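Local coordinates for protein 2-aminomuconic 6-semialdehyde dehydrogenase (Pseudomonas sp., PDB 7BZV) that probably oxidises 2-aminomuconic 6-semialdehyde with NAD+ as cofactor, working as a tetramer in the meta-cleavage breakdown of 2-aminophenol, at residues Thr91-Ser96 against Trp153-Leu158; Leu281-Val286 against Thr324-Leu329; Ala369-Thr374 against Phe391-His396. All coordinates share one frame; numbering follows the deposited sequence.

Contact 1: Thr91-Ser96 against Trp153-Leu158; sequences TGKPLS and WNLPLL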
loop_
_atom_site.group_PDB
_atom_site.type_symbol
_atom_site.label_atom_id
_atom_site.label_comp_id
_atom_site.label_asym_id
_atom_site.label_seq_id
_atom_site.Cartn_x
_atom_site.Cartn_y
_atom_site.Cartn_z
ATOM N N THR B 91 -4.970 -27.863 -30.011
ATOM C CA THR B 91 -3.961 -28.369 -29.102
ATOM C C THR B 91 -4.082 -29.840 -28.760
ATOM O O THR B 91 -3.109 -30.394 -28.244
ATOM C CB THR B 91 -4.013 -27.620 -27.763
ATOM O OG1 THR B 91 -5.292 -27.869 -27.152
ATOM C CG2 THR B 91 -3.796 -26.088 -27.968
ATOM N N GLY B 92 -5.259 -30.460 -28.924
ATOM C CA GLY B 92 -5.466 -31.787 -28.360
ATOM C C GLY B 92 -5.667 -31.832 -26.856
ATOM O O GLY B 92 -5.645 -32.923 -26.254
ATOM N N LYS B 93 -5.879 -30.686 -26.233
ATOM C CA LYS B 93 -6.104 -30.637 -24.799
ATOM C C LYS B 93 -7.290 -31.512 -24.426
ATOM O O LYS B 93 -8.357 -31.386 -25.044
ATOM C CB LYS B 93 -6.425 -29.214 -24.343
ATOM C CG LYS B 93 -5.245 -28.310 -24.123
ATOM C CD LYS B 93 -5.682 -26.867 -24.091
ATOM C CE LYS B 93 -4.453 -25.925 -24.022
ATOM N NZ LYS B 93 -3.698 -26.175 -22.746
ATOM N N PRO B 94 -7.192 -32.312 -23.370
ATOM C CA PRO B 94 -8.392 -32.976 -22.851
ATOM C C PRO B 94 -9.414 -31.963 -22.362
ATOM O O PRO B 94 -9.077 -30.879 -21.853
ATOM C CB PRO B 94 -7.870 -33.829 -21.691
ATOM C CG PRO B 94 -6.363 -33.909 -21.881
ATOM C CD PRO B 94 -5.969 -32.653 -22.618
ATOM N N LEU B 95 -10.683 -32.340 -22.516
ATOM C CA LEU B 95 -11.779 -31.533 -21.994
ATOM C C LEU B 95 -11.561 -31.212 -20.526
ATOM O O LEU B 95 -11.812 -30.081 -20.087
ATOM C CB LEU B 95 -13.106 -32.265 -22.194
ATOM C CG LEU B 95 -14.367 -31.607 -21.632
ATOM C CD1 LEU B 95 -14.654 -30.318 -22.413
ATOM C CD2 LEU B 95 -15.570 -32.565 -21.699
ATOM N N SER B 96 -11.057 -32.187 -19.760
ATOM C CA SER B 96 -10.810 -31.993 -18.336
ATOM C C SER B 96 -9.834 -30.849 -18.073
ATOM O O SER B 96 -9.856 -30.246 -17.001
ATOM C CB SER B 96 -10.241 -33.270 -17.731
ATOM O OG SER B 96 -9.059 -33.636 -18.425
ATOM N N TRP B 153 1.997 -21.517 -27.627
ATOM C CA TRP B 153 1.026 -22.539 -28.023
ATOM C C TRP B 153 0.558 -23.419 -26.863
ATOM O O TRP B 153 -0.380 -24.195 -27.055
ATOM C CB TRP B 153 1.582 -23.485 -29.135
ATOM C CG TRP B 153 2.934 -24.046 -28.833
ATOM C CD1 TRP B 153 4.122 -23.611 -29.342
ATOM C CD2 TRP B 153 3.258 -25.143 -27.944
ATOM N NE1 TRP B 153 5.163 -24.327 -28.784
ATOM C CE2 TRP B 153 4.653 -25.274 -27.938
ATOM C CE3 TRP B 153 2.503 -26.021 -27.168
ATOM C CZ2 TRP B 153 5.309 -26.244 -27.184
ATOM C CZ3 TRP B 153 3.156 -26.994 -26.430
ATOM C CH2 TRP B 153 4.553 -27.090 -26.449
ATOM N N ASN B 154 1.172 -23.350 -25.671
ATOM C CA ASN B 154 0.858 -24.368 -24.660
ATOM C C ASN B 154 -0.396 -24.033 -23.875
ATOM O O ASN B 154 -1.129 -24.932 -23.454
ATOM C CB ASN B 154 2.037 -24.581 -23.710
ATOM C CG ASN B 154 2.346 -23.373 -22.846
ATOM O OD1 ASN B 154 2.350 -22.229 -23.300
ATOM N ND2 ASN B 154 2.621 -23.634 -21.603
ATOM N N LEU B 155 -0.635 -22.750 -23.664
ATOM C CA LEU B 155 -1.836 -22.230 -23.020
ATOM C C LEU B 155 -2.292 -21.049 -23.869
ATOM O O LEU B 155 -2.167 -19.887 -23.465
ATOM C CB LEU B 155 -1.547 -21.822 -21.576
ATOM C CG LEU B 155 -0.994 -22.896 -20.645
ATOM C CD1 LEU B 155 -0.342 -22.125 -19.439
ATOM C CD2 LEU B 155 -1.988 -23.933 -20.152
ATOM N N PRO B 156 -2.794 -21.313 -25.090
ATOM C CA PRO B 156 -3.033 -20.203 -26.033
ATOM C C PRO B 156 -3.934 -19.102 -25.478
ATOM O O PRO B 156 -3.532 -17.930 -25.438
ATOM C CB PRO B 156 -3.671 -20.896 -27.254
ATOM C CG PRO B 156 -3.241 -22.335 -27.163
ATOM C CD PRO B 156 -3.143 -22.627 -25.668
ATOM N N LEU B 157 -5.160 -19.429 -25.071
ATOM C CA LEU B 157 -6.045 -18.364 -24.610
ATOM C C LEU B 157 -5.578 -17.788 -23.277
ATOM O O LEU B 157 -5.577 -16.567 -23.088
ATOM C CB LEU B 157 -7.483 -18.863 -24.467
ATOM C CG LEU B 157 -8.480 -17.796 -24.031
ATOM C CD1 LEU B 157 -8.688 -16.752 -25.107
ATOM C CD2 LEU B 157 -9.805 -18.475 -23.666
ATOM N N LEU B 158 -5.206 -18.655 -22.342
ATOM C CA LEU B 158 -4.893 -18.212 -20.984
ATOM C C LEU B 158 -3.732 -17.205 -20.965
ATOM O O LEU B 158 -3.846 -16.120 -20.380
ATOM C CB LEU B 158 -4.582 -19.434 -20.140
ATOM C CG LEU B 158 -4.382 -19.262 -18.627
ATOM C CD1 LEU B 158 -4.428 -20.677 -18.003
ATOM C CD2 LEU B 158 -3.112 -18.636 -18.321
#

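Contact 2: Leu281-Val286 against Thr324-Leu329; sequences LNSGQV and TQMGPL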
loop_
_atom_site.group_PDB
_atom_site.type_symbol
_atom_site.label_atom_id
_atom_site.label_comp_id
_atom_site.label_asym_id
_atom_site.label_seq_id
_atom_site.Cartn_x
_atom_site.Cartn_y
_atom_site.Cartn_z
ATOM N N LEU B 281 -0.090 -32.747 -16.288
ATOM C CA LEU B 281 -1.131 -31.854 -16.778
ATOM C C LEU B 281 -0.706 -31.226 -18.106
ATOM O O LEU B 281 0.449 -30.837 -18.282
ATOM C CB LEU B 281 -1.422 -30.759 -15.740
ATOM C CG LEU B 281 -2.586 -29.859 -16.117
ATOM C CD1 LEU B 281 -3.896 -30.659 -16.076
ATOM C CD2 LEU B 281 -2.703 -28.623 -15.184
ATOM N N ASN B 282 -1.634 -31.153 -19.063
ATOM C CA ASN B 282 -1.310 -30.586 -20.382
ATOM C C ASN B 282 -0.166 -31.368 -21.032
ATOM O O ASN B 282 0.645 -30.818 -21.796
ATOM C CB ASN B 282 -0.967 -29.088 -20.251
ATOM C CG ASN B 282 -1.245 -28.290 -21.522
ATOM O OD1 ASN B 282 -2.215 -28.552 -22.215
ATOM N ND2 ASN B 282 -0.445 -27.263 -21.773
ATOM N N SER B 283 -0.094 -32.658 -20.722
ATOM C CA SER B 283 0.977 -33.536 -21.209
ATOM C C SER B 283 2.348 -32.975 -20.873
ATOM O O SER B 283 3.302 -33.114 -21.640
ATOM C CB SER B 283 0.830 -33.792 -22.708
ATOM O OG SER B 283 -0.440 -34.391 -22.936
ATOM N N GLY B 284 2.446 -32.344 -19.706
ATOM C CA GLY B 284 3.732 -31.842 -19.282
ATOM C C GLY B 284 4.190 -30.575 -19.978
ATOM O O GLY B 284 5.351 -30.171 -19.802
ATOM N N GLN B 285 3.306 -29.924 -20.741
ATOM C CA GLN B 285 3.617 -28.738 -21.523
ATOM C C GLN B 285 3.173 -27.464 -20.808
ATOM O O GLN B 285 2.732 -26.521 -21.436
ATOM C CB GLN B 285 2.948 -28.811 -22.895
ATOM C CG GLN B 285 3.386 -30.016 -23.792
ATOM C CD GLN B 285 2.453 -30.241 -24.983
ATOM O OE1 GLN B 285 2.883 -30.336 -26.140
ATOM N NE2 GLN B 285 1.175 -30.342 -24.701
ATOM N N VAL B 286 3.234 -27.430 -19.503
ATOM C CA VAL B 286 3.078 -26.190 -18.761
ATOM C C VAL B 286 4.471 -25.760 -18.399
ATOM O O VAL B 286 5.273 -26.581 -17.936
ATOM C CB VAL B 286 2.197 -26.359 -17.519
ATOM C CG1 VAL B 286 1.823 -24.998 -16.942
ATOM C CG2 VAL B 286 0.980 -27.099 -17.921
ATOM N N THR B 324 -10.841 -38.437 -19.919
ATOM C CA THR B 324 -9.469 -38.388 -20.405
ATOM C C THR B 324 -8.659 -37.377 -19.599
ATOM O O THR B 324 -9.129 -36.283 -19.292
ATOM C CB THR B 324 -9.432 -38.027 -21.881
ATOM O OG1 THR B 324 -10.047 -39.085 -22.623
ATOM C CG2 THR B 324 -7.998 -37.848 -22.326
ATOM N N GLN B 325 -7.443 -37.765 -19.232
ATOM C CA GLN B 325 -6.577 -36.928 -18.418
ATOM C C GLN B 325 -5.343 -36.452 -19.177
ATOM O O GLN B 325 -4.714 -35.468 -18.765
ATOM C CB GLN B 325 -6.169 -37.690 -17.152
ATOM C CG GLN B 325 -7.185 -37.555 -16.013
ATOM C CD GLN B 325 -7.449 -36.072 -15.604
ATOM O OE1 GLN B 325 -8.579 -35.708 -15.302
ATOM N NE2 GLN B 325 -6.403 -35.228 -15.625
ATOM N N MET B 326 -5.017 -37.075 -20.304
ATOM C CA MET B 326 -3.849 -36.641 -21.067
ATOM C C MET B 326 -4.131 -36.821 -22.546
ATOM O O MET B 326 -4.583 -37.896 -22.971
ATOM C CB MET B 326 -2.585 -37.409 -20.676
ATOM C CG MET B 326 -1.331 -36.527 -20.690
ATOM S SD MET B 326 0.218 -37.377 -20.280
ATOM C CE MET B 326 0.811 -37.810 -21.888
ATOM N N GLY B 327 -3.866 -35.763 -23.313
ATOM C CA GLY B 327 -3.954 -35.806 -24.756
ATOM C C GLY B 327 -2.588 -35.915 -25.405
ATOM O O GLY B 327 -1.593 -36.249 -24.759
ATOM N N PRO B 328 -2.527 -35.658 -26.713
ATOM C CA PRO B 328 -1.241 -35.666 -27.419
ATOM C C PRO B 328 -0.400 -34.461 -26.994
ATOM O O PRO B 328 -0.837 -33.624 -26.212
ATOM C CB PRO B 328 -1.653 -35.580 -28.898
ATOM C CG PRO B 328 -2.932 -34.758 -28.857
ATOM C CD PRO B 328 -3.612 -35.123 -27.553
ATOM N N LEU B 329 0.836 -34.417 -27.487
ATOM C CA LEU B 329 1.639 -33.206 -27.462
ATOM C C LEU B 329 1.124 -32.225 -28.521
ATOM O O LEU B 329 0.201 -32.521 -29.282
ATOM C CB LEU B 329 3.099 -33.556 -27.707
ATOM C CG LEU B 329 3.781 -34.437 -26.664
ATOM C CD1 LEU B 329 5.247 -34.623 -27.003
ATOM C CD2 LEU B 329 3.574 -33.819 -25.264
HETATM O O HOH W 1 -4.037 -32.532 -19.331
HETATM O O HOH W 2 -2.812 -33.277 -22.197
#

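Contact 3: Ala369-Thr374 against Phe391-His396; sequences AWVEPT and FGPICH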
loop_
_atom_site.group_PDB
_atom_site.type_symbol
_atom_site.label_atom_id
_atom_site.label_comp_id
_atom_site.label_asym_id
_atom_site.label_seq_id
_atom_site.Cartn_x
_atom_site.Cartn_y
_atom_site.Cartn_z
ATOM N N ALA B 369 0.224 -36.743 -32.617
ATOM C CA ALA B 369 1.524 -36.519 -31.995
ATOM C C ALA B 369 1.542 -36.964 -30.536
ATOM O O ALA B 369 1.830 -36.159 -29.634
ATOM C CB ALA B 369 1.905 -35.040 -32.100
ATOM N N TRP B 370 1.280 -38.246 -30.293
ATOM C CA TRP B 370 1.134 -38.720 -28.927
ATOM C C TRP B 370 2.459 -39.219 -28.344
ATOM O O TRP B 370 3.353 -39.671 -29.060
ATOM C CB TRP B 370 0.103 -39.842 -28.851
ATOM C CG TRP B 370 -1.273 -39.491 -29.333
ATOM C CD1 TRP B 370 -1.687 -39.358 -30.630
ATOM C CD2 TRP B 370 -2.422 -39.250 -28.521
ATOM N NE1 TRP B 370 -3.014 -39.028 -30.673
ATOM C CE2 TRP B 370 -3.493 -38.958 -29.390
ATOM C CE3 TRP B 370 -2.651 -39.248 -27.142
ATOM C CZ2 TRP B 370 -4.773 -38.678 -28.928
ATOM C CZ3 TRP B 370 -3.926 -38.971 -26.686
ATOM C CH2 TRP B 370 -4.967 -38.692 -27.571
ATOM N N VAL B 371 2.549 -39.171 -27.010
ATOM C CA VAL B 371 3.671 -39.738 -26.267
ATOM C C VAL B 371 3.176 -40.212 -24.898
ATOM O O VAL B 371 2.212 -39.686 -24.349
ATOM C CB VAL B 371 4.800 -38.689 -26.125
ATOM C CG1 VAL B 371 4.326 -37.520 -25.251
ATOM C CG2 VAL B 371 6.024 -39.326 -25.566
ATOM N N GLU B 372 3.866 -41.196 -24.332
ATOM C CA GLU B 372 3.500 -41.753 -23.031
ATOM C C GLU B 372 4.003 -40.878 -21.869
ATOM O O GLU B 372 5.136 -40.379 -21.898
ATOM C CB GLU B 372 4.086 -43.145 -22.866
ATOM C CG GLU B 372 3.516 -44.165 -23.825
ATOM C CD GLU B 372 4.182 -45.504 -23.659
ATOM O OE1 GLU B 372 5.406 -45.525 -23.397
ATOM O OE2 GLU B 372 3.482 -46.523 -23.792
ATOM N N PRO B 373 3.215 -40.766 -20.808
ATOM C CA PRO B 373 3.742 -40.184 -19.564
ATOM C C PRO B 373 4.900 -41.027 -19.046
ATOM O O PRO B 373 4.807 -42.254 -18.961
ATOM C CB PRO B 373 2.535 -40.205 -18.622
ATOM C CG PRO B 373 1.610 -41.294 -19.185
ATOM C CD PRO B 373 1.834 -41.265 -20.662
ATOM N N THR B 374 6.007 -40.368 -18.706
ATOM C CA THR B 374 7.287 -41.052 -18.565
ATOM C C THR B 374 7.967 -40.599 -17.279
ATOM O O THR B 374 7.917 -39.421 -16.905
ATOM C CB THR B 374 8.154 -40.793 -19.809
ATOM O OG1 THR B 374 7.470 -41.306 -20.962
ATOM C CG2 THR B 374 9.535 -41.447 -19.737
ATOM N N PHE B 391 9.981 -30.186 -21.736
ATOM C CA PHE B 391 8.671 -29.604 -22.022
ATOM C C PHE B 391 7.720 -30.684 -22.524
ATOM O O PHE B 391 6.929 -30.469 -23.446
ATOM C CB PHE B 391 8.755 -28.437 -23.023
ATOM C CG PHE B 391 7.753 -27.325 -22.743
ATOM C CD1 PHE B 391 7.953 -26.439 -21.691
ATOM C CD2 PHE B 391 6.605 -27.189 -23.507
ATOM C CE1 PHE B 391 7.034 -25.419 -21.416
ATOM C CE2 PHE B 391 5.661 -26.187 -23.222
ATOM C CZ PHE B 391 5.890 -25.297 -22.175
ATOM N N GLY B 392 7.829 -31.858 -21.924
ATOM C CA GLY B 392 6.949 -32.962 -22.213
ATOM C C GLY B 392 6.572 -33.650 -20.921
ATOM O O GLY B 392 6.910 -33.181 -19.830
ATOM N N PRO B 393 5.847 -34.780 -21.018
ATOM C CA PRO B 393 5.307 -35.462 -19.823
ATOM C C PRO B 393 6.356 -36.385 -19.209
ATOM O O PRO B 393 6.310 -37.604 -19.336
ATOM C CB PRO B 393 4.109 -36.233 -20.387
ATOM C CG PRO B 393 4.587 -36.645 -21.789
ATOM C CD PRO B 393 5.467 -35.468 -22.266
ATOM N N ILE B 394 7.343 -35.809 -18.518
ATOM C CA ILE B 394 8.484 -36.587 -18.037
ATOM C C ILE B 394 9.113 -35.895 -16.839
ATOM O O ILE B 394 9.048 -34.672 -16.695
ATOM C CB ILE B 394 9.538 -36.807 -19.149
ATOM C CG1 ILE B 394 10.753 -37.577 -18.621
ATOM C CG2 ILE B 394 10.017 -35.463 -19.722
ATOM C CD1 ILE B 394 11.701 -38.110 -19.715
ATOM N N CYS B 395 9.677 -36.696 -15.946
ATOM C CA CYS B 395 10.572 -36.160 -14.936
ATOM C C CYS B 395 11.664 -37.172 -14.692
ATOM O O CYS B 395 11.535 -38.344 -15.062
ATOM C CB CYS B 395 9.850 -35.847 -13.621
ATOM S SG CYS B 395 9.257 -37.341 -12.747
ATOM N N HIS B 396 12.731 -36.708 -14.050
ATOM C CA HIS B 396 13.736 -37.557 -13.420
ATOM C C HIS B 396 13.544 -37.520 -11.907
ATOM O O HIS B 396 13.471 -36.440 -11.316
ATOM C CB HIS B 396 15.159 -37.110 -13.784
ATOM C CG HIS B 396 16.220 -37.965 -13.174
ATOM N ND1 HIS B 396 16.892 -37.605 -12.028
ATOM C CD2 HIS B 396 16.715 -39.169 -13.539
ATOM C CE1 HIS B 396 17.742 -38.560 -11.703
ATOM N NE2 HIS B 396 17.666 -39.510 -12.616
#

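Contact 1: Thr91-Ser96 against Trp153-Leu158
Lys93 sends its ammonium group across to the backbone of Asn154, NZ lying 2.9 Å from Asn154 O in the carbonyl plane, with a C=O...N angle of 155°. The chain runs out extended and bends only at its last torsion (chi4 -63°), which turns NZ aside to this oxygen. Beyond the two segments NZ also forms a salt bridge with Asp102 on helix 95-119 and a hydrogen bond with Asn282 OD1, so it is tied to three oxygens. Asn154 O is itself shared, receiving Asn282 ND2 as well.

The methylenes of Lys93 and the ring of Pro156 slide past each other in opposite directions, with Lys93 CE 3.9 Å from Pro156 CD. Leu155 crosses the lysine at about a right angle, its CD2 3.8 Å from Lys93 NZ. Thr91 meets Pro156 tip to tip, Thr91 CG2 3.9 Å from Pro156 CG. The threonine hydroxyl faces its own chain: OG1 accepts from Lys93 N at 3.0 Å (N-H...O angle 154°), closing an ST turn, and donates to Glu87 O, one turn back in the same helix. The ST turn steers the chain out of helix 80-91 and sets the base of the lysine.

The partner segment leads from strand 134-150 into helix 156-169, with Leu155 at the N-cap position. Asn154 ND2 is hydrogen-bonded to Gln285 O. Trp153-Asn154 belongs to the Trp-Asn sequence of the aldehyde dehydrogenase family; by analogy with relatives, the segment probably borders the active site, where the matching asparagine amide helps form the oxyanion hole.

Contact 2: Leu281-Val286 against Thr324-Leu329
Ser283 supplies the direct hydrogen bond of this contact, its OG donating to Gly327 O at 2.8 Å. The approach is not on a lone pair: the C=O...O angle is 119° and the donor stands 57° out of the carbonyl plane. The same hydroxyl accepts from a water at 2.7 Å, and that water accepts from Gly327 N at 2.9 Å, so one serine holds both polar backbone atoms of the glycine, one directly and one by relay. A second water bridges Asn282 N and Gln325 O in the opposite sense across the contact, accepting from the former and donating to the latter.

Within 281-286 the hydrogen bonds fix the loop's own shape. Asn282 to Gly284 all have positive phi, and Asn282 O is reached from opposite faces of its plane by Gln285 N and Gln285 NE2, the latter at 3.0 Å with an N-H...O angle of 156°. This hydrogen bond, with the one that OE1 accepts from Ile330 N just past the partner segment, fixes the rotation of the side-chain amide. Gly284-Gln285-Val286 is part of the Gly-Gln-x-Cys signature of aldehyde dehydrogenases, which ends in the family's nucleophilic cysteine; the bonds shape the loop that leads to that cysteine in the catalytic domain.

Van der Waals packing adds to this. Met326 bends at its last torsion, and its CG comes 3.2 Å from Ser283 OG, a tight contact, with CE also close to the hydroxyl. Leu329 crosses Gln285 obliquely, CD2 lying 3.8 Å from Gln285 CD and also 3.8 Å from Ser283 CB. The Leu329 side chain continues onto Val371 and onto Val338 of helix 332-348.

Contact 3: Ala369-Thr374 against Phe391-His396
Pro393 O receives the N-H of Thr374 at 2.9 Å, the shortest hydrogen bond between the segments, with the donor nearly along the C=O axis (161°). The return link is looser: Cys395 N reaches Thr374 O at 3.4 Å in a weak bond, and the same oxygen takes a CA-H contact from Ile394 at 3.1 Å, straight at the hydrogen (165°).

Thr374 and Ile394 lie side by side and point the same way, Thr374 CG2 and Ile394 CD1 4.0 Å apart, both against Phe342 of helix 332-348. With CG2 of the threonine anti to the backbone N, OG1 falls beside that N and can donate back to Glu372 O at 2.7 Å, standing above that carbonyl's plane, while also accepting from Gly356 N. A valine in place of Thr374 would probably leave Glu372 O and Gly356 N without this hydroxyl partner and let the segment leading into the strand shift.

Val371 and Pro393 reach toward each other tip to tip, Val371 CG1 to Pro393 CG 3.6 Å. Pro393 centres an inverse gamma turn, which brings the chain from the Phe-Gly-Pro sequence toward strand 394-400. The contact lies where the chain enters strands 374-377 and 394-400, parallel neighbours in the seven-stranded sheet of the aldehyde dehydrogenase catalytic domain.

Overall arrangement
All three contacts are buried, and none is touched by another subunit. Contact 1 ties a helix-to-helix turn to the start of helix 156-169, contact 2 joins two loops, and contact 3 lies at the approach to two parallel strands. Contacts 2 and 3 share helix 332-348 (Leu329 on Val338; Val371, Thr374 and Ile394 on Phe342). Their chemistry differs: a charged group in contact 1, a hydroxyl with waters in contact 2, mostly backbone and apolar packing in contact 3. Contact 2 links the others, its centre about 9 Å from that of contact 1 and about 8 Å from that of contact 3. Ser96 OG probably bonds Thr324 O, and Leu329 N probably bonds Ala369 O. Trp153 packs on Phe391.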